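Local atomic coordinates of polycyclic ketone monooxygenase (Myceliophthora thermophila, PDB entry 5MQ6), a protein that oxidises ketones, polycyclic ones in particular, to esters or lactones as an FAD-dependent Baeyer-Villiger monooxygenase, inserting one oxygen atom beside the carbonyl. Residues P14-L19 and L388-L393; G304-G309 and L393-Q398; S405-K408 and T412-K415. All coordinates share one frame; numbering follows the deposited sequence.

Interaction 1 of 3, residues P14-L19 and L388-L393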
loop_
_atom_site.group_PDB
_atom_site.type_symbol
_atom_site.label_atom_id
_atom_site.label_comp_id
_atom_site.label_asym_id
_atom_site.label_seq_id
_atom_site.Cartn_x
_atom_site.Cartn_y
_atom_site.Cartn_z
ATOM N N PRO A 14 -13.479 37.981 -8.345
ATOM C CA PRO A 14 -14.703 37.204 -8.529
ATOM C C PRO A 14 -15.028 36.260 -7.364
ATOM O O PRO A 14 -14.159 35.912 -6.557
ATOM C CB PRO A 14 -14.405 36.344 -9.781
ATOM C CG PRO A 14 -12.953 36.099 -9.694
ATOM C CD PRO A 14 -12.348 37.366 -9.078
ATOM N N GLU A 15 -16.292 35.867 -7.310
ATOM C CA GLU A 15 -16.767 34.762 -6.470
ATOM C C GLU A 15 -15.865 33.456 -6.481
ATOM O O GLU A 15 -15.331 33.081 -5.427
ATOM C CB GLU A 15 -18.263 34.499 -6.793
ATOM C CG GLU A 15 -18.596 33.816 -8.128
ATOM C CD GLU A 15 -17.931 34.434 -9.371
ATOM O OE1 GLU A 15 -17.048 33.761 -10.005
ATOM O OE2 GLU A 15 -18.290 35.600 -9.695
ATOM N N ASP A 16 -15.663 32.816 -7.647
ATOM C CA ASP A 16 -14.786 31.624 -7.828
ATOM C C ASP A 16 -13.427 31.886 -7.125
ATOM O O ASP A 16 -12.996 31.076 -6.237
ATOM C CB ASP A 16 -14.625 31.345 -9.362
ATOM C CG ASP A 16 -13.468 30.320 -9.747
ATOM O OD1 ASP A 16 -13.705 29.062 -9.723
ATOM O OD2 ASP A 16 -12.356 30.780 -10.178
ATOM N N LEU A 17 -12.807 33.037 -7.462
ATOM C CA LEU A 17 -11.437 33.353 -6.978
ATOM C C LEU A 17 -11.466 33.734 -5.480
ATOM O O LEU A 17 -10.565 33.359 -4.707
ATOM C CB LEU A 17 -10.685 34.385 -7.857
ATOM C CG LEU A 17 -10.518 34.005 -9.371
ATOM C CD1 LEU A 17 -9.857 35.122 -10.185
ATOM C CD2 LEU A 17 -9.769 32.688 -9.578
ATOM N N LYS A 18 -12.528 34.417 -5.059
ATOM C CA LYS A 18 -12.739 34.680 -3.649
ATOM C C LYS A 18 -12.756 33.376 -2.848
ATOM O O LYS A 18 -12.007 33.237 -1.904
ATOM C CB LYS A 18 -14.050 35.445 -3.410
ATOM C CG LYS A 18 -13.830 36.928 -3.232
ATOM C CD LYS A 18 -13.236 37.180 -1.854
ATOM C CE LYS A 18 -12.486 38.502 -1.775
ATOM N NZ LYS A 18 -11.020 38.296 -1.557
ATOM N N LEU A 19 -13.605 32.423 -3.236
ATOM C CA LEU A 19 -13.725 31.148 -2.524
ATOM C C LEU A 19 -12.307 30.522 -2.246
ATOM O O LEU A 19 -12.149 29.876 -1.240
ATOM C CB LEU A 19 -14.776 30.197 -3.194
ATOM C CG LEU A 19 -15.316 28.873 -2.556
ATOM C CD1 LEU A 19 -15.398 28.864 -1.028
ATOM C CD2 LEU A 19 -16.683 28.440 -3.140
ATOM N N LEU A 388 -5.210 22.705 -10.437
ATOM C CA LEU A 388 -5.565 21.549 -9.608
ATOM C C LEU A 388 -6.449 21.949 -8.437
ATOM O O LEU A 388 -7.419 21.269 -8.164
ATOM C CB LEU A 388 -4.336 20.842 -9.077
ATOM C CG LEU A 388 -3.522 20.133 -10.149
ATOM C CD1 LEU A 388 -2.250 19.708 -9.497
ATOM C CD2 LEU A 388 -4.262 18.915 -10.687
ATOM N N TYR A 389 -6.115 23.034 -7.749
ATOM C CA TYR A 389 -6.984 23.553 -6.674
ATOM C C TYR A 389 -8.438 23.865 -7.159
ATOM O O TYR A 389 -9.444 23.527 -6.470
ATOM C CB TYR A 389 -6.320 24.761 -5.983
ATOM C CG TYR A 389 -5.374 24.322 -4.900
ATOM C CD1 TYR A 389 -4.070 23.974 -5.176
ATOM C CD2 TYR A 389 -5.784 24.239 -3.598
ATOM C CE1 TYR A 389 -3.201 23.531 -4.175
ATOM C CE2 TYR A 389 -4.937 23.787 -2.606
ATOM C CZ TYR A 389 -3.641 23.448 -2.907
ATOM O OH TYR A 389 -2.795 22.995 -1.910
ATOM N N LYS A 390 -8.544 24.472 -8.334
ATOM C CA LYS A 390 -9.848 24.743 -8.941
ATOM C C LYS A 390 -10.521 23.474 -9.343
ATOM O O LYS A 390 -11.699 23.351 -9.137
ATOM C CB LYS A 390 -9.772 25.626 -10.185
ATOM C CG LYS A 390 -9.405 27.095 -9.961
ATOM C CD LYS A 390 -9.904 27.975 -11.143
ATOM C CE LYS A 390 -8.809 28.708 -11.936
ATOM N NZ LYS A 390 -8.687 30.146 -11.555
ATOM N N LEU A 391 -9.794 22.522 -9.918
ATOM C CA LEU A 391 -10.392 21.238 -10.209
ATOM C C LEU A 391 -10.987 20.496 -8.995
ATOM O O LEU A 391 -12.078 19.886 -9.055
ATOM C CB LEU A 391 -9.345 20.360 -10.888
ATOM C CG LEU A 391 -9.796 19.034 -11.468
ATOM C CD1 LEU A 391 -10.905 19.233 -12.523
ATOM C CD2 LEU A 391 -8.520 18.335 -12.013
ATOM N N ASP A 392 -10.289 20.562 -7.877
ATOM C CA ASP A 392 -10.719 19.873 -6.673
ATOM C C ASP A 392 -11.874 20.502 -5.902
ATOM O O ASP A 392 -12.573 19.814 -5.092
ATOM C CB ASP A 392 -9.560 19.750 -5.723
ATOM C CG ASP A 392 -9.797 18.686 -4.703
ATOM O OD1 ASP A 392 -10.277 17.603 -5.069
ATOM O OD2 ASP A 392 -9.529 18.952 -3.508
ATOM N N LEU A 393 -12.043 21.804 -6.074
ATOM C CA LEU A 393 -12.950 22.563 -5.262
ATOM C C LEU A 393 -14.371 21.954 -5.188
ATOM O O LEU A 393 -14.903 21.790 -4.087
ATOM C CB LEU A 393 -12.983 24.011 -5.748
ATOM C CG LEU A 393 -14.117 24.847 -5.183
ATOM C CD1 LEU A 393 -13.890 25.030 -3.731
ATOM C CD2 LEU A 393 -14.088 26.179 -5.884
#

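Interaction 2 of 3, residues G304-G309 and L393-Q398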
loop_
_atom_site.group_PDB
_atom_site.type_symbol
_atom_site.label_atom_id
_atom_site.label_comp_id
_atom_site.label_asym_id
_atom_site.label_seq_id
_atom_site.Cartn_x
_atom_site.Cartn_y
_atom_site.Cartn_z
ATOM N N GLY A 304 -11.633 12.775 4.847
ATOM C CA GLY A 304 -12.729 13.091 3.994
ATOM C C GLY A 304 -13.442 11.817 3.587
ATOM O O GLY A 304 -12.944 11.014 2.836
ATOM N N VAL A 305 -14.630 11.672 4.099
ATOM C CA VAL A 305 -15.411 10.503 4.012
ATOM C C VAL A 305 -16.514 10.660 2.968
ATOM O O VAL A 305 -17.487 11.399 3.153
ATOM C CB VAL A 305 -15.991 10.166 5.391
ATOM C CG1 VAL A 305 -16.807 8.862 5.304
ATOM C CG2 VAL A 305 -14.868 10.026 6.372
ATOM N N TRP A 306 -16.349 9.959 1.873
ATOM C CA TRP A 306 -17.321 10.033 0.762
ATOM C C TRP A 306 -18.234 8.816 0.827
ATOM O O TRP A 306 -18.108 8.019 1.740
ATOM C CB TRP A 306 -16.552 10.197 -0.564
ATOM C CG TRP A 306 -17.302 10.735 -1.745
ATOM C CD1 TRP A 306 -17.257 10.225 -2.994
ATOM C CD2 TRP A 306 -18.232 11.863 -1.794
ATOM N NE1 TRP A 306 -18.044 10.964 -3.843
ATOM C CE2 TRP A 306 -18.642 11.989 -3.154
ATOM C CE3 TRP A 306 -18.716 12.796 -0.843
ATOM C CZ2 TRP A 306 -19.531 12.980 -3.592
ATOM C CZ3 TRP A 306 -19.669 13.750 -1.272
ATOM C CH2 TRP A 306 -20.048 13.851 -2.643
ATOM N N TRP A 307 -19.166 8.681 -0.102
ATOM C CA TRP A 307 -20.149 7.662 -0.039
ATOM C C TRP A 307 -19.574 6.355 -0.605
ATOM O O TRP A 307 -18.670 6.374 -1.434
ATOM C CB TRP A 307 -21.388 8.058 -0.809
ATOM C CG TRP A 307 -21.156 8.291 -2.323
ATOM C CD1 TRP A 307 -20.782 9.441 -2.899
ATOM C CD2 TRP A 307 -21.335 7.355 -3.375
ATOM N NE1 TRP A 307 -20.692 9.296 -4.258
ATOM C CE2 TRP A 307 -21.036 8.029 -4.591
ATOM C CE3 TRP A 307 -21.736 6.012 -3.428
ATOM C CZ2 TRP A 307 -21.095 7.408 -5.821
ATOM C CZ3 TRP A 307 -21.824 5.402 -4.641
ATOM C CH2 TRP A 307 -21.501 6.078 -5.827
ATOM N N ARG A 308 -20.096 5.230 -0.096
ATOM C CA ARG A 308 -19.670 3.892 -0.548
ATOM C C ARG A 308 -20.586 3.218 -1.551
ATOM O O ARG A 308 -20.120 2.724 -2.612
ATOM C CB ARG A 308 -19.478 2.987 0.651
ATOM C CG ARG A 308 -19.089 1.525 0.378
ATOM C CD ARG A 308 -17.639 1.446 0.002
ATOM N NE ARG A 308 -17.363 2.134 -1.290
ATOM C CZ ARG A 308 -16.120 2.267 -1.816
ATOM N NH1 ARG A 308 -15.028 1.747 -1.212
ATOM N NH2 ARG A 308 -15.964 2.885 -2.981
ATOM N N GLY A 309 -21.880 3.096 -1.233
ATOM C CA GLY A 309 -22.732 2.380 -2.129
ATOM C C GLY A 309 -22.472 0.895 -2.382
ATOM O O GLY A 309 -22.462 0.404 -3.533
ATOM N N LEU A 393 -12.043 21.804 -6.074
ATOM C CA LEU A 393 -12.950 22.563 -5.262
ATOM C C LEU A 393 -14.371 21.954 -5.188
ATOM O O LEU A 393 -14.903 21.790 -4.087
ATOM C CB LEU A 393 -12.983 24.011 -5.748
ATOM C CG LEU A 393 -14.117 24.847 -5.183
ATOM C CD1 LEU A 393 -13.890 25.030 -3.731
ATOM C CD2 LEU A 393 -14.088 26.179 -5.884
ATOM N N PRO A 394 -14.956 21.586 -6.325
ATOM C CA PRO A 394 -16.316 21.097 -6.213
ATOM C C PRO A 394 -16.425 19.775 -5.412
ATOM O O PRO A 394 -17.326 19.642 -4.544
ATOM C CB PRO A 394 -16.730 20.872 -7.658
ATOM C CG PRO A 394 -15.863 21.790 -8.451
ATOM C CD PRO A 394 -14.580 21.858 -7.735
ATOM N N HIS A 395 -15.561 18.800 -5.672
ATOM C CA HIS A 395 -15.701 17.584 -4.903
ATOM C C HIS A 395 -15.417 17.837 -3.416
ATOM O O HIS A 395 -16.128 17.349 -2.516
ATOM C CB HIS A 395 -14.762 16.502 -5.378
ATOM C CG HIS A 395 -14.775 15.275 -4.507
ATOM N ND1 HIS A 395 -15.854 14.432 -4.408
ATOM C CD2 HIS A 395 -13.839 14.761 -3.680
ATOM C CE1 HIS A 395 -15.575 13.437 -3.590
ATOM N NE2 HIS A 395 -14.360 13.608 -3.142
ATOM N N ALA A 396 -14.376 18.606 -3.136
ATOM C CA ALA A 396 -13.987 18.861 -1.767
ATOM C C ALA A 396 -15.110 19.530 -0.967
ATOM O O ALA A 396 -15.334 19.178 0.175
ATOM C CB ALA A 396 -12.761 19.730 -1.764
ATOM N N GLU A 397 -15.799 20.496 -1.581
ATOM C CA GLU A 397 -16.914 21.162 -0.908
ATOM C C GLU A 397 -18.061 20.165 -0.709
ATOM O O GLU A 397 -18.695 20.218 0.321
ATOM C CB GLU A 397 -17.407 22.360 -1.675
ATOM C CG GLU A 397 -16.396 23.466 -1.771
ATOM C CD GLU A 397 -16.464 24.520 -0.636
ATOM O OE1 GLU A 397 -15.669 24.329 0.363
ATOM O OE2 GLU A 397 -17.276 25.539 -0.777
ATOM N N GLN A 398 -18.328 19.280 -1.673
ATOM C CA GLN A 398 -19.336 18.230 -1.436
ATOM C C GLN A 398 -19.005 17.306 -0.295
ATOM O O GLN A 398 -19.885 16.888 0.405
ATOM C CB GLN A 398 -19.632 17.404 -2.660
ATOM C CG GLN A 398 -20.259 18.344 -3.731
ATOM C CD GLN A 398 -20.996 17.592 -4.789
ATOM O OE1 GLN A 398 -20.704 16.429 -5.055
ATOM N NE2 GLN A 398 -22.017 18.226 -5.359
#

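Interaction 3 of 3, residues S405-K408 and T412-K415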
loop_
_atom_site.group_PDB
_atom_site.type_symbol
_atom_site.label_atom_id
_atom_site.label_comp_id
_atom_site.label_asym_id
_atom_site.label_seq_id
_atom_site.Cartn_x
_atom_site.Cartn_y
_atom_site.Cartn_z
ATOM N N SER A 405 -24.360 17.456 6.623
ATOM C CA SER A 405 -25.710 16.904 6.597
ATOM C C SER A 405 -25.939 15.678 7.478
ATOM O O SER A 405 -27.008 15.467 7.930
ATOM C CB SER A 405 -26.072 16.553 5.144
ATOM O OG SER A 405 -25.278 15.451 4.622
ATOM N N ILE A 406 -24.934 14.845 7.696
ATOM C CA ILE A 406 -25.131 13.582 8.410
ATOM C C ILE A 406 -24.958 13.789 9.905
ATOM O O ILE A 406 -25.686 13.255 10.707
ATOM C CB ILE A 406 -24.117 12.537 7.901
ATOM C CG1 ILE A 406 -24.515 12.055 6.499
ATOM C CG2 ILE A 406 -23.968 11.370 8.887
ATOM C CD1 ILE A 406 -23.343 11.452 5.739
ATOM N N VAL A 407 -23.967 14.547 10.291
ATOM C CA VAL A 407 -23.574 14.596 11.663
ATOM C C VAL A 407 -24.391 15.676 12.380
ATOM O O VAL A 407 -24.203 16.884 12.142
ATOM C CB VAL A 407 -22.094 14.899 11.777
ATOM C CG1 VAL A 407 -21.724 15.076 13.258
ATOM C CG2 VAL A 407 -21.294 13.722 11.159
ATOM N N LYS A 408 -25.237 15.229 13.300
ATOM C CA LYS A 408 -26.324 16.069 13.807
ATOM C C LYS A 408 -25.792 17.155 14.666
ATOM O O LYS A 408 -26.104 18.281 14.466
ATOM C CB LYS A 408 -27.426 15.259 14.525
ATOM C CG LYS A 408 -28.336 14.631 13.503
ATOM C CD LYS A 408 -29.486 13.902 14.149
ATOM C CE LYS A 408 -29.074 12.500 14.521
ATOM N NZ LYS A 408 -30.188 11.788 15.172
ATOM N N THR A 412 -19.481 18.421 16.581
ATOM C CA THR A 412 -18.840 17.190 16.182
ATOM C C THR A 412 -18.691 17.266 14.630
ATOM O O THR A 412 -17.616 17.022 14.111
ATOM C CB THR A 412 -19.388 15.888 16.871
ATOM O OG1 THR A 412 -19.410 14.746 16.002
ATOM C CG2 THR A 412 -20.655 16.015 17.426
ATOM N N ALA A 413 -19.715 17.744 13.925
ATOM C CA ALA A 413 -19.620 17.968 12.489
ATOM C C ALA A 413 -18.430 18.844 12.118
ATOM O O ALA A 413 -17.688 18.550 11.190
ATOM C CB ALA A 413 -20.916 18.555 11.961
ATOM N N ALA A 414 -18.211 19.886 12.877
ATOM C CA ALA A 414 -17.088 20.775 12.634
ATOM C C ALA A 414 -15.717 20.078 12.709
ATOM O O ALA A 414 -14.790 20.413 11.928
ATOM C CB ALA A 414 -17.085 21.946 13.641
ATOM N N LYS A 415 -15.588 19.188 13.682
ATOM C CA LYS A 415 -14.340 18.460 13.915
ATOM C C LYS A 415 -14.102 17.326 12.907
ATOM O O LYS A 415 -12.967 16.882 12.725
ATOM C CB LYS A 415 -14.338 17.901 15.340
ATOM C CG LYS A 415 -14.161 18.986 16.361
ATOM C CD LYS A 415 -14.622 18.502 17.710
ATOM C CE LYS A 415 -14.228 19.510 18.778
ATOM N NZ LYS A 415 -14.779 19.090 20.100
#

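Interaction 1 of 3, residues P14-L19 and L388-L393
D16 and K390 make the charged part of this surface contact between helix 15-19, at the start of the modelled chain, and the long helix 378-406. The two short helix segments run nearly perpendicular, at 98°, with axes 11.4 Å apart, so only side chains bridge them.

The charged pair is loose. D16 OD2 lies 4.0 Å from K390 NZ, a long salt bridge, and 3.8 Å from K390 CD. The aspartate CG is anti to the backbone N (chi1 167°), which brings the carboxylate nearer the lysine. The lysine bends at chi3 and again at chi4, and the two side chains cross at about a right angle.

The remaining touches involve leucines. L17 places its CD2 methyl 3.4 Å from K390 NZ. The ammonium thus has a methyl as its closest neighbour here and a carboxylate oxygen a little farther off. On the next turn, L19 CG meets L393 CD1 at 4.3 Å. L22 of the following helix also rests on L393.

One local bond helps order the first turn: D16 N donates to E15 OE1 at 2.9 Å. The donor comes from above the carboxylate plane, 44° out of it.

The chemistry is that of a light surface attachment. No hydrogen bond joins the two segments, and a charge pair at this range probably holds the amino-terminal helix by attraction more than by fixed geometry. D16 lies in the first turn of its helix, where a negative charge is likely to suit the helix dipole as well as the lysine.

Interaction 2 of 3, residues G304-G309 and L393-Q398
W306, on the short strand 305-306, faces helix 378-406 across its segment 393-398, with its CA 8.7 Å from the CA of Q398, a spacing bridged by side chains. The helix is kinked at P394 and H395, whose N atoms make no bond to the turn before.

H395 and W306 form an edge-to-face (T-shaped) pair. The imidazole edge points at the indole face, with the planes at 84° and the centroids of the imidazole and the five-membered indole ring 4.5 Å apart. H395 CE1 does the touching, 3.4 Å from W306 CE2 and 3.5 Å from W306 NE1. The imidazole CG is anti to the backbone N (chi1 174°), and the ring reaches across to the indole from there. W307 CD1 lies over the opposite indole face, toward its rim, so edge atoms approach W306 from both faces.

Q398 takes the six-membered end. Its CB and its OE1 each lie 3.6 Å from W306 CH2. Its backbone O is also 3.6 Å from W306 CZ3, approaching obliquely.

The indole's polar end is satisfied outside the two segments: W306 NE1 and W307 NE1 both donate to E358 OE2. The strand itself pairs in parallel with 428-429. With W306 replaced by an alanine, the H395 edge would probably lose the ring it rests on, a gap would open beside W307 and Q398, and E358 would lose one of its two indole donors.

The contact is aromatic and buried. The CE1-H of H395, probably somewhat polarised, points at the indole pi cloud, while the bond to E358 probably helps set the rotation of the indole. The H395 and Q398 contacts join the helix to a strand that leads into R308, whose NH1 donates to D133 O, an FAD-binding residue.

Interaction 3 of 3, residues S405-K408 and T412-K415
V407 and A413 pack together in a short helix-loop-helix connection, where helix 378-406 ends and helix 410-416 follows almost at once. V407 is the first residue to leave helical backbone angles. There the chain turns, and the valine CA comes within 5.3 Å of the A413 CA.

The tight part is apolar and buried. V407 CB and A413 CB lie 3.8 Å apart. The alanine CB also sits 3.7 Å from V407 O, so it touches both backbone and side chain of the valine. V407 CG1 is anti to its backbone N (chi1 175°), which sets this methyl against the start of the second segment, the closest approach of the contact. The small side chain of A413 is consistent with so close an approach of the two backbones. L434 of helix 433-436 also packs on V407.

The loose side faces solvent. K408 and A414 direct their CB atoms away from the contact, and both residues are exposed. Here the main chain is bonded by a side chain from outside the two segments. N438 accepts from K408 N through OD1 and donates to I406 O through ND2, so one side-chain amide spans the residues before and after V407. Apolar packing inside and the two N438 bonds outside probably both help to set the turn.

T412 adds one more touch, with its hydroxyl beside the valine methyl. V407 CG1 lies 3.6 Å from T412 OG1 and 3.4 Å from A413 N.

In the fold
All three interactions use helix 378-406. Interaction 1 lies against its middle, interaction 2 takes the next turn, and interaction 3 closes its end. Interactions 1 and 2 share L393 and touch where L19 CD2 lies 3.8 Å from E397 OE2. Their centres are 16 Å apart. Interactions 2 and 3 are 14 Å apart between centres, without touching. Interaction 2 is the most central of the three: the W306 side chain is about 14 Å from the bound NADPH and about 10 Å from that of D133. In interaction 3 the T412 side chain is about 11 Å from that of T277, which binds NADPH. Interaction 1 lies away from these sites.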